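PDB 3CE2: putative peptidase from Chlamydophila abortus, which probably acts as a zinc-dependent oligopeptidase of the M3B family that breaks down small bioactive peptides. Local coordinates for residues D350-G355 with Q359-K364; T346-T351 with S410-K415; D335-S340 with Y395-I400; T27-N32 with H383-L388. One frame throughout, in Å; residues are numbered along the deposited sequence.

Interaction 1 (D350-G355 with Q359-K364)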
# COMPACT_ATOMS: atom_id res chain seq x y z
N ASP A 350 -11.54 7.17 -21.83
CA ASP A 350 -12.25 6.22 -22.69
C ASP A 350 -11.81 4.81 -22.41
O ASP A 350 -12.63 3.93 -22.25
CB ASP A 350 -12.03 6.53 -24.19
CG ASP A 350 -12.82 7.74 -24.66
OD1 ASP A 350 -13.88 8.04 -24.07
OD2 ASP A 350 -12.37 8.41 -25.62
N THR A 351 -10.50 4.58 -22.37
CA THR A 351 -10.02 3.24 -22.05
C THR A 351 -10.65 2.70 -20.77
O THR A 351 -11.12 1.57 -20.75
CB THR A 351 -8.50 3.21 -21.99
OG1 THR A 351 -8.00 3.54 -23.28
CG2 THR A 351 -8.00 1.83 -21.64
N LEU A 352 -10.70 3.51 -19.73
CA LEU A 352 -11.29 3.11 -18.46
C LEU A 352 -12.78 2.85 -18.64
O LEU A 352 -13.30 1.88 -18.11
CB LEU A 352 -11.09 4.18 -17.38
CG LEU A 352 -11.64 3.84 -16.01
CD1 LEU A 352 -11.24 2.42 -15.61
CD2 LEU A 352 -11.14 4.82 -14.97
N LYS A 353 -13.45 3.73 -19.37
CA LYS A 353 -14.87 3.56 -19.59
C LYS A 353 -15.12 2.26 -20.36
O LYS A 353 -16.00 1.49 -20.00
CB LYS A 353 -15.46 4.76 -20.31
CG LYS A 353 -17.00 4.85 -20.26
CD LYS A 353 -17.51 5.95 -21.16
CE LYS A 353 -19.01 5.93 -21.30
NZ LYS A 353 -19.65 6.93 -20.41
N GLN A 354 -14.32 2.00 -21.39
CA GLN A 354 -14.46 0.75 -22.15
C GLN A 354 -14.26 -0.48 -21.28
O GLN A 354 -14.97 -1.47 -21.44
CB GLN A 354 -13.50 0.69 -23.36
CG GLN A 354 -13.85 1.62 -24.52
CD GLN A 354 -15.36 1.88 -24.64
OE1 GLN A 354 -15.83 2.99 -24.39
NE2 GLN A 354 -16.13 0.84 -25.00
N GLY A 355 -13.29 -0.41 -20.37
CA GLY A 355 -13.04 -1.52 -19.45
C GLY A 355 -14.19 -1.80 -18.48
O GLY A 355 -14.51 -2.94 -18.18
N GLN A 359 -15.52 -4.10 -22.21
CA GLN A 359 -14.33 -4.95 -22.32
C GLN A 359 -14.33 -6.10 -21.31
O GLN A 359 -13.43 -6.96 -21.33
CB GLN A 359 -13.06 -4.10 -22.16
CG GLN A 359 -12.28 -3.82 -23.45
CD GLN A 359 -13.19 -3.71 -24.68
OE1 GLN A 359 -13.20 -4.60 -25.53
NE2 GLN A 359 -13.97 -2.63 -24.76
N GLY A 360 -15.30 -6.11 -20.39
CA GLY A 360 -15.38 -7.15 -19.37
C GLY A 360 -14.30 -7.14 -18.28
O GLY A 360 -13.87 -8.19 -17.82
N TRP A 361 -13.86 -5.96 -17.88
CA TRP A 361 -12.85 -5.87 -16.83
C TRP A 361 -13.46 -6.16 -15.44
O TRP A 361 -12.80 -6.73 -14.57
CB TRP A 361 -12.29 -4.45 -16.81
CG TRP A 361 -11.37 -4.14 -17.93
CD1 TRP A 361 -11.23 -4.82 -19.10
CD2 TRP A 361 -10.46 -3.04 -17.99
NE1 TRP A 361 -10.28 -4.22 -19.88
CE2 TRP A 361 -9.79 -3.12 -19.23
CE3 TRP A 361 -10.14 -1.99 -17.12
CZ2 TRP A 361 -8.83 -2.19 -19.62
CZ3 TRP A 361 -9.19 -1.07 -17.51
CH2 TRP A 361 -8.54 -1.17 -18.75
N VAL A 362 -14.71 -5.77 -15.28
CA VAL A 362 -15.34 -5.64 -13.99
C VAL A 362 -16.31 -6.75 -13.65
O VAL A 362 -17.25 -7.01 -14.38
CB VAL A 362 -16.22 -4.41 -13.97
CG1 VAL A 362 -16.26 -3.83 -12.59
CG2 VAL A 362 -15.71 -3.41 -14.99
N ASP A 363 -16.10 -7.37 -12.50
CA ASP A 363 -17.17 -8.12 -11.87
C ASP A 363 -17.94 -7.19 -10.92
O ASP A 363 -17.48 -6.89 -9.83
CB ASP A 363 -16.60 -9.31 -11.12
CG ASP A 363 -17.53 -10.49 -11.14
OD1 ASP A 363 -17.73 -11.08 -12.23
OD2 ASP A 363 -18.07 -10.82 -10.07
N LYS A 364 -19.11 -6.73 -11.34
CA LYS A 364 -19.77 -5.60 -10.65
C LYS A 364 -20.38 -5.77 -9.26
O LYS A 364 -20.27 -4.86 -8.42
CB LYS A 364 -20.86 -5.01 -11.55
CG LYS A 364 -20.32 -4.40 -12.82
CD LYS A 364 -21.43 -3.84 -13.65
CE LYS A 364 -21.06 -3.84 -15.09
NZ LYS A 364 -22.18 -4.44 -15.83
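With CG anti to its own carbonyl carbon (chi1 -74°), Trp361 folds its indole back over Gly355 of helix 345-357. Gly355 CA lies 3.4 Å from the centroid of the Trp361 five-membered ring and only 15° off the ring normal, which identifies a CH-pi contact over one face. Because Gly355 has no side chain, its backbone itself meets the ring. Two successive helix carbonyls then hold the departing chain: Gln359 N donates to Gln354 O at 2.8 Å, and Trp361 N donates to Gly355 O at 3.1 Å. Gly355 O also faces the methyl Val362 CG2 at 3.4 Å. Beside the first of these bonds, the side chains of Gln354 and Gln359, each bent at chi2, pass obliquely, their amide planes turned 47° apart; Gln354 CB comes within 3.6 Å of Gln359 NE2. Farther along the indole, Thr351 CG2 approaches Trp361 CH2 to 4.2 Å. His383 stacks on the Trp361 ring, and Met408 of the zinc-binding helix also touches it. The arrangement is a short helix-to-strand connection: helix 345-357 ends, Gly360 takes a positive phi, and the chain enters strand 362-363, an outer strand of the mixed sheet beside the helix carrying the zinc ligands His402 and His406.

Interaction 2 (T346-T351 with S410-K415)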
# COMPACT_ATOMS: atom_id res chain seq x y z
N THR A 346 -8.87 12.52 -22.72
CA THR A 346 -9.83 11.72 -23.48
C THR A 346 -9.42 10.25 -23.51
O THR A 346 -10.25 9.37 -23.32
CB THR A 346 -9.93 12.25 -24.93
OG1 THR A 346 -10.44 13.58 -24.89
CG2 THR A 346 -10.88 11.41 -25.75
N GLU A 347 -8.14 10.00 -23.76
CA GLU A 347 -7.71 8.64 -23.99
C GLU A 347 -7.78 7.78 -22.74
O GLU A 347 -8.29 6.67 -22.80
CB GLU A 347 -6.31 8.62 -24.58
CG GLU A 347 -6.18 9.56 -25.76
CD GLU A 347 -5.31 8.98 -26.85
OE1 GLU A 347 -5.07 7.75 -26.82
OE2 GLU A 347 -4.86 9.74 -27.74
N TYR A 348 -7.29 8.30 -21.61
CA TYR A 348 -7.39 7.62 -20.32
C TYR A 348 -8.85 7.33 -20.02
O TYR A 348 -9.24 6.21 -19.73
CB TYR A 348 -6.82 8.47 -19.21
CG TYR A 348 -6.77 7.79 -17.87
CD1 TYR A 348 -5.57 7.28 -17.39
CD2 TYR A 348 -7.90 7.66 -17.07
CE1 TYR A 348 -5.50 6.64 -16.16
CE2 TYR A 348 -7.85 7.01 -15.84
CZ TYR A 348 -6.64 6.50 -15.39
OH TYR A 348 -6.54 5.87 -14.16
N ILE A 349 -9.66 8.38 -20.09
CA ILE A 349 -11.06 8.34 -19.73
C ILE A 349 -11.85 7.30 -20.54
O ILE A 349 -12.70 6.59 -20.01
CB ILE A 349 -11.64 9.79 -19.80
CG1 ILE A 349 -12.18 10.21 -18.46
CG2 ILE A 349 -12.57 10.03 -20.99
CD1 ILE A 349 -11.07 10.56 -17.51
N ASP A 350 -11.54 7.17 -21.83
CA ASP A 350 -12.25 6.22 -22.69
C ASP A 350 -11.81 4.81 -22.41
O ASP A 350 -12.63 3.93 -22.25
CB ASP A 350 -12.03 6.53 -24.19
CG ASP A 350 -12.82 7.74 -24.66
OD1 ASP A 350 -13.88 8.04 -24.07
OD2 ASP A 350 -12.37 8.41 -25.62
N THR A 351 -10.50 4.58 -22.37
CA THR A 351 -10.02 3.24 -22.05
C THR A 351 -10.65 2.70 -20.77
O THR A 351 -11.12 1.57 -20.75
CB THR A 351 -8.50 3.21 -21.99
OG1 THR A 351 -8.00 3.54 -23.28
CG2 THR A 351 -8.00 1.83 -21.64
N SER A 410 -1.63 -0.59 -14.23
CA SER A 410 -1.17 -1.93 -14.66
C SER A 410 -1.30 -2.13 -16.16
O SER A 410 -0.43 -2.72 -16.81
CB SER A 410 -1.95 -3.02 -13.92
OG SER A 410 -1.30 -3.34 -12.69
N TYR A 411 -2.39 -1.63 -16.70
CA TYR A 411 -2.69 -1.73 -18.09
C TYR A 411 -1.58 -1.03 -18.86
O TYR A 411 -0.95 -1.62 -19.72
CB TYR A 411 -4.03 -1.08 -18.35
CG TYR A 411 -4.34 -0.81 -19.78
CD1 TYR A 411 -4.89 -1.80 -20.59
CD2 TYR A 411 -4.08 0.43 -20.34
CE1 TYR A 411 -5.20 -1.55 -21.92
CE2 TYR A 411 -4.37 0.70 -21.68
CZ TYR A 411 -4.92 -0.30 -22.47
OH TYR A 411 -5.20 -0.04 -23.79
N PHE A 412 -1.33 0.23 -18.52
CA PHE A 412 -0.30 1.01 -19.20
C PHE A 412 1.08 0.37 -19.11
O PHE A 412 1.80 0.35 -20.10
CB PHE A 412 -0.23 2.41 -18.63
CG PHE A 412 -1.24 3.35 -19.19
CD1 PHE A 412 -1.49 3.39 -20.55
CD2 PHE A 412 -1.90 4.24 -18.37
CE1 PHE A 412 -2.41 4.29 -21.08
CE2 PHE A 412 -2.83 5.14 -18.88
CZ PHE A 412 -3.08 5.17 -20.23
N SER A 413 1.44 -0.15 -17.95
CA SER A 413 2.74 -0.78 -17.74
C SER A 413 2.94 -2.05 -18.53
O SER A 413 4.03 -2.31 -19.03
CB SER A 413 2.99 -1.06 -16.26
OG SER A 413 3.29 0.15 -15.58
N ARG A 414 1.88 -2.85 -18.63
CA ARG A 414 1.95 -4.13 -19.35
C ARG A 414 2.08 -3.91 -20.85
O ARG A 414 2.83 -4.61 -21.52
CB ARG A 414 0.71 -4.96 -19.09
CG ARG A 414 0.74 -5.65 -17.75
CD ARG A 414 -0.64 -6.06 -17.33
NE ARG A 414 -0.63 -6.43 -15.93
CZ ARG A 414 -1.72 -6.65 -15.22
NH1 ARG A 414 -2.92 -6.58 -15.78
NH2 ARG A 414 -1.58 -6.96 -13.94
N LYS A 415 1.34 -2.92 -21.34
CA LYS A 415 1.37 -2.50 -22.72
C LYS A 415 2.75 -1.93 -23.15
O LYS A 415 3.10 -1.97 -24.31
CB LYS A 415 0.27 -1.47 -22.95
CG LYS A 415 -0.26 -1.40 -24.34
CD LYS A 415 -1.74 -1.01 -24.34
CE LYS A 415 -2.01 0.18 -25.30
NZ LYS A 415 -1.64 1.53 -24.69
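Thr351 and Tyr411 meet where helix 345-357 packs against helix 394-416, the helix that bears the HExxH zinc motif with ligands His402 and His406. The methyl Thr351 CG2 lies over one face of the Tyr411 ring, 4.2 Å from its centroid and 28° off the normal, a CH-pi contact displaced toward the phenol end: Thr351 CG2 is 3.8 Å from both Tyr411 CE2 and Tyr411 CZ. The second pair is aromatic. Tyr348 CD1 comes to 3.8 Å from Phe412 CE2, at the edge of the Phe412 ring and near its plane, while Phe412 CE2 lies obliquely to the Tyr348 ring, neither over its face nor at its edge. Tyr348 reaches its partner because CG stands anti to the backbone N (chi1 -174°). With Tyr348 CA and Phe412 CA 9.8 Å apart, these side chains rather than the backbones bridge the helices, and no hydrogen bond joins the two segments. In the next shell, Met408 touches both Tyr348 and Thr351, and Leu567 of helix 559-567 lies against both Tyr348 and Phe412. The hydroxyl of Tyr348 is held by Asn436 ND2. Phe412 O is hydrogen-bonded to His416 ND1, one turn on. What orients the methyl of Thr351 is its other branch: Thr351 OG1 donates to Glu347 O at 3.2 Å, and Thr351 N reaches the same oxygen from the opposite face of the carbonyl plane.

Interaction 3 (D335-S340 with Y395-I400)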
# COMPACT_ATOMS: atom_id res chain seq x y z
N ASP A 335 -20.65 7.38 -15.47
CA ASP A 335 -20.77 8.72 -16.02
C ASP A 335 -20.05 9.72 -15.14
O ASP A 335 -19.45 10.69 -15.62
CB ASP A 335 -22.24 9.13 -16.15
CG ASP A 335 -22.99 8.26 -17.14
OD1 ASP A 335 -22.32 7.62 -17.98
OD2 ASP A 335 -24.25 8.23 -17.08
N LEU A 336 -20.11 9.47 -13.84
CA LEU A 336 -19.47 10.33 -12.86
C LEU A 336 -17.94 10.24 -12.99
O LEU A 336 -17.26 11.26 -13.13
CB LEU A 336 -19.92 9.95 -11.45
CG LEU A 336 -19.73 11.02 -10.38
CD1 LEU A 336 -20.28 12.37 -10.87
CD2 LEU A 336 -20.39 10.59 -9.08
N ILE A 337 -17.41 9.02 -12.96
CA ILE A 337 -15.99 8.82 -13.14
C ILE A 337 -15.55 9.53 -14.41
O ILE A 337 -14.61 10.34 -14.40
CB ILE A 337 -15.64 7.32 -13.29
CG1 ILE A 337 -15.87 6.58 -11.97
CG2 ILE A 337 -14.20 7.14 -13.75
CD1 ILE A 337 -15.24 7.27 -10.82
N TYR A 338 -16.25 9.23 -15.50
CA TYR A 338 -15.90 9.73 -16.82
C TYR A 338 -15.72 11.25 -16.86
O TYR A 338 -14.75 11.76 -17.42
CB TYR A 338 -16.96 9.28 -17.83
CG TYR A 338 -16.57 9.54 -19.25
CD1 TYR A 338 -15.77 8.65 -19.94
CD2 TYR A 338 -17.01 10.68 -19.92
CE1 TYR A 338 -15.41 8.87 -21.25
CE2 TYR A 338 -16.65 10.92 -21.24
CZ TYR A 338 -15.85 10.01 -21.89
OH TYR A 338 -15.48 10.24 -23.20
N THR A 339 -16.63 12.00 -16.25
CA THR A 339 -16.45 13.44 -16.25
C THR A 339 -15.45 13.89 -15.19
O THR A 339 -14.74 14.87 -15.38
CB THR A 339 -17.79 14.21 -16.07
OG1 THR A 339 -18.43 13.76 -14.87
CG2 THR A 339 -18.71 13.98 -17.28
N SER A 340 -15.41 13.17 -14.07
CA SER A 340 -14.53 13.55 -12.97
C SER A 340 -13.05 13.40 -13.27
O SER A 340 -12.22 14.16 -12.77
CB SER A 340 -14.87 12.76 -11.72
OG SER A 340 -16.15 13.11 -11.24
N TYR A 395 -19.17 6.19 -1.52
CA TYR A 395 -18.01 5.37 -1.19
C TYR A 395 -17.73 4.36 -2.32
O TYR A 395 -16.59 4.22 -2.74
CB TYR A 395 -18.20 4.63 0.13
CG TYR A 395 -17.08 3.65 0.40
CD1 TYR A 395 -15.82 4.10 0.85
CD2 TYR A 395 -17.26 2.28 0.18
CE1 TYR A 395 -14.76 3.19 1.09
CE2 TYR A 395 -16.22 1.37 0.41
CZ TYR A 395 -14.97 1.82 0.86
OH TYR A 395 -13.95 0.90 1.07
N ASP A 396 -18.77 3.67 -2.79
CA ASP A 396 -18.67 2.77 -3.94
C ASP A 396 -18.01 3.43 -5.15
O ASP A 396 -17.04 2.91 -5.72
CB ASP A 396 -20.05 2.28 -4.38
CG ASP A 396 -20.57 1.13 -3.54
OD1 ASP A 396 -20.04 0.01 -3.65
OD2 ASP A 396 -21.56 1.35 -2.79
N VAL A 397 -18.54 4.58 -5.56
CA VAL A 397 -18.03 5.29 -6.71
C VAL A 397 -16.52 5.51 -6.59
O VAL A 397 -15.77 5.25 -7.53
CB VAL A 397 -18.74 6.64 -6.90
CG1 VAL A 397 -18.25 7.32 -8.16
CG2 VAL A 397 -20.24 6.41 -6.98
N SER A 398 -16.06 5.94 -5.42
CA SER A 398 -14.65 6.21 -5.24
C SER A 398 -13.79 4.92 -5.26
O SER A 398 -12.60 4.94 -5.60
CB SER A 398 -14.40 7.00 -3.96
OG SER A 398 -14.15 6.10 -2.92
N VAL A 399 -14.41 3.80 -4.89
CA VAL A 399 -13.72 2.52 -4.96
C VAL A 399 -13.48 2.15 -6.44
O VAL A 399 -12.41 1.63 -6.80
CB VAL A 399 -14.52 1.42 -4.19
CG1 VAL A 399 -14.03 0.04 -4.54
CG2 VAL A 399 -14.38 1.64 -2.70
N ILE A 400 -14.45 2.45 -7.30
CA ILE A 400 -14.22 2.34 -8.73
C ILE A 400 -13.07 3.26 -9.16
O ILE A 400 -12.19 2.83 -9.92
CB ILE A 400 -15.44 2.76 -9.53
CG1 ILE A 400 -16.58 1.79 -9.30
CG2 ILE A 400 -15.12 2.82 -11.01
CD1 ILE A 400 -17.83 2.25 -10.01
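Val397 presents its CG1 methyl to a shallow notch formed by Leu336 and Ile337, two successive residues of helix 330-340. One wall is Leu336 CD2, 4.0 Å from Val397 CG1; the other is Ile337 CD1, at the same 4.0 Å from Val397 CG1. The walls are met differently: the Leu336 and Val397 side chains cross at about a right angle, whereas Ile337 and Val397 lie alongside one another, pointing contrary ways. Val397 CG1 is the branch anti to the backbone N (chi1 -176°), and this torsion turns it into the notch. In return, Ile337 is the bump that fits between Val397 and Ile400, residues one turn apart on helix 394-416. Its CD1 reaches down to the backbone, 3.9 Å from Val397 O, while Ile337 CG1 lies 4.0 Å from Ile400 CG2. The axes of the two segments approach to 10.2 Å at a signed crossing angle of -56°, and the CA atoms of Ile337 and Val397, 7.6 Å apart, mark the place where the helices face each other most closely. Neighbours extend the apolar surface: Ala333 touches both Val397 and Ile400, Leu352 covers Ile337, and Leu356 covers Ile400. Several hydroxyls nearby bond to carbonyls of their own helix. Leu336 O accepts from Ser340 N, Ser340 OG and Thr339 OG1, with Ser340 OG 2.9 Å from Leu336 O and above the carbonyl plane. No hydrogen bond crosses the contact, just ahead of zinc ligand His402 on the same helix as Val397, so the two helices are held here by van der Waals contact between interlocking branched aliphatic side chains, without directional bonds.

Interaction 4 (T27-N32 with H383-L388)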
# COMPACT_ATOMS: atom_id res chain seq x y z
N THR A 27 -12.46 -15.31 -20.23
CA THR A 27 -12.19 -16.24 -21.33
C THR A 27 -10.91 -15.91 -22.12
O THR A 27 -10.21 -16.83 -22.54
CB THR A 27 -13.39 -16.39 -22.30
OG1 THR A 27 -13.83 -15.09 -22.72
CG2 THR A 27 -14.56 -17.10 -21.63
N PRO A 28 -10.58 -14.61 -22.33
CA PRO A 28 -9.26 -14.30 -22.94
C PRO A 28 -8.07 -15.01 -22.28
O PRO A 28 -7.05 -15.21 -22.92
CB PRO A 28 -9.14 -12.79 -22.76
CG PRO A 28 -10.56 -12.30 -22.78
CD PRO A 28 -11.36 -13.38 -22.07
N LEU A 29 -8.19 -15.38 -21.01
CA LEU A 29 -7.14 -16.17 -20.37
C LEU A 29 -7.25 -17.63 -20.80
O LEU A 29 -6.33 -18.19 -21.40
CB LEU A 29 -7.22 -16.07 -18.86
CG LEU A 29 -6.54 -14.85 -18.27
CD1 LEU A 29 -7.33 -14.35 -17.12
CD2 LEU A 29 -5.15 -15.21 -17.80
N TYR A 30 -8.38 -18.23 -20.46
CA TYR A 30 -8.71 -19.57 -20.88
C TYR A 30 -10.15 -19.65 -21.29
O TYR A 30 -11.03 -19.13 -20.60
CB TYR A 30 -8.42 -20.54 -19.76
CG TYR A 30 -6.95 -20.64 -19.45
CD1 TYR A 30 -6.11 -21.43 -20.22
CD2 TYR A 30 -6.41 -19.92 -18.40
CE1 TYR A 30 -4.77 -21.52 -19.94
CE2 TYR A 30 -5.07 -19.99 -18.11
CZ TYR A 30 -4.25 -20.78 -18.88
OH TYR A 30 -2.91 -20.85 -18.57
N LEU A 31 -10.39 -20.30 -22.42
CA LEU A 31 -11.75 -20.54 -22.89
C LEU A 31 -12.68 -21.04 -21.79
O LEU A 31 -13.79 -20.55 -21.62
CB LEU A 31 -11.74 -21.52 -24.07
CG LEU A 31 -11.32 -20.91 -25.41
CD1 LEU A 31 -11.17 -21.98 -26.50
CD2 LEU A 31 -12.31 -19.79 -25.83
N ASN A 32 -12.19 -22.02 -21.03
CA ASN A 32 -12.97 -22.66 -19.98
C ASN A 32 -12.02 -23.45 -19.12
O ASN A 32 -10.85 -23.63 -19.46
CB ASN A 32 -13.95 -23.65 -20.60
CG ASN A 32 -13.30 -24.52 -21.66
OD1 ASN A 32 -12.30 -25.22 -21.41
ND2 ASN A 32 -13.85 -24.47 -22.86
N HIS A 383 -6.10 -8.36 -19.65
CA HIS A 383 -6.41 -6.99 -19.32
C HIS A 383 -6.57 -6.98 -17.80
O HIS A 383 -6.48 -8.04 -17.19
CB HIS A 383 -7.63 -6.44 -20.07
CG HIS A 383 -8.73 -7.43 -20.25
ND1 HIS A 383 -9.05 -7.95 -21.49
CD2 HIS A 383 -9.59 -7.98 -19.37
CE1 HIS A 383 -10.06 -8.79 -21.36
NE2 HIS A 383 -10.41 -8.83 -20.08
N PRO A 384 -6.71 -5.78 -17.19
CA PRO A 384 -6.86 -5.77 -15.73
C PRO A 384 -8.25 -6.27 -15.35
O PRO A 384 -9.19 -6.19 -16.14
CB PRO A 384 -6.70 -4.30 -15.37
CG PRO A 384 -7.00 -3.54 -16.61
CD PRO A 384 -6.73 -4.43 -17.77
N TYR A 385 -8.38 -6.84 -14.17
CA TYR A 385 -9.65 -7.36 -13.75
C TYR A 385 -9.96 -6.68 -12.45
O TYR A 385 -9.13 -6.62 -11.54
CB TYR A 385 -9.59 -8.87 -13.61
CG TYR A 385 -9.69 -9.60 -14.94
CD1 TYR A 385 -10.86 -9.54 -15.69
CD2 TYR A 385 -8.62 -10.37 -15.44
CE1 TYR A 385 -10.98 -10.21 -16.91
CE2 TYR A 385 -8.72 -11.04 -16.66
CZ TYR A 385 -9.92 -10.95 -17.39
OH TYR A 385 -10.09 -11.60 -18.60
N VAL A 386 -11.14 -6.11 -12.39
CA VAL A 386 -11.55 -5.42 -11.18
C VAL A 386 -12.67 -6.19 -10.53
O VAL A 386 -13.75 -6.36 -11.13
CB VAL A 386 -12.10 -4.04 -11.51
CG1 VAL A 386 -12.53 -3.36 -10.25
CG2 VAL A 386 -11.06 -3.25 -12.21
N LEU A 387 -12.43 -6.64 -9.31
CA LEU A 387 -13.50 -7.17 -8.49
C LEU A 387 -14.15 -6.10 -7.60
O LEU A 387 -13.51 -5.50 -6.73
CB LEU A 387 -12.99 -8.33 -7.64
CG LEU A 387 -14.13 -8.98 -6.85
CD1 LEU A 387 -13.92 -10.49 -6.76
CD2 LEU A 387 -14.29 -8.31 -5.47
N LEU A 388 -15.43 -5.87 -7.83
CA LEU A 388 -16.23 -4.93 -7.06
C LEU A 388 -17.35 -5.66 -6.28
O LEU A 388 -17.71 -6.82 -6.59
CB LEU A 388 -16.89 -3.93 -8.03
CG LEU A 388 -16.44 -2.48 -8.24
CD1 LEU A 388 -14.96 -2.32 -8.26
CD2 LEU A 388 -17.04 -1.89 -9.52
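Pro28 and His383 mark the closest backbone approach, with CA atoms 8.6 Å apart, between residues 27-29, which have helical backbone angles without regular helix bonds, and the chain entering strand 385-387. Side chains span the gap. Pro28 CG of the proline ring lies 3.8 Å from His383 CE1 of the imidazole. His383 CG sits between the backbone N and the carbonyl carbon (chi1 37°), a crowded position that brings the imidazole toward Pro28. Beside this pair, Leu29 and Tyr385 approach from opposite directions, Leu29 CD1 lying obliquely to the Tyr385 ring, 3.6 Å from Tyr385 CE2, while Pro28 CD approaches Tyr385 OH to 4.1 Å. The phenol is anchored just outside the contact by a hydrogen bond with Asp25 O, which ties the central strand of the mixed sheet to the N-terminal loop. Helix 66-96 backs the pair, with Tyr89 against Leu29 and Leu92 against Tyr385. Chemically, Pro28 and Leu29 offer carbon surface to two rings and no hydrogen bond joins the two segments, so the direct contact rests on van der Waals packing, with directional bonding supplied by neighbouring residues.

How the interactions relate
Interactions 2 and 3 both use helix 394-416, which runs through the zinc site, but at different turns: interaction 3 is buried and purely aliphatic, interaction 2 partly buried, an aromatic pair beside a methyl-on-ring contact. Interaction 1 shares Asp350 and Thr351 with interaction 2 and alone has backbone hydrogen bonds across its segments, as befits a local turn. Interactions 1 and 4 meet in the mixed sheet, where Trp361 O and Val386 N form a probable hydrogen bond. Interaction 4, partly buried, is the one contact with a segment in the N-terminal region, though the strand of interaction 1 bonds to it as well. Tyr338 OH, probably hydrogen-bonded to Asp350 OD1, links helices 330-340 and 345-357.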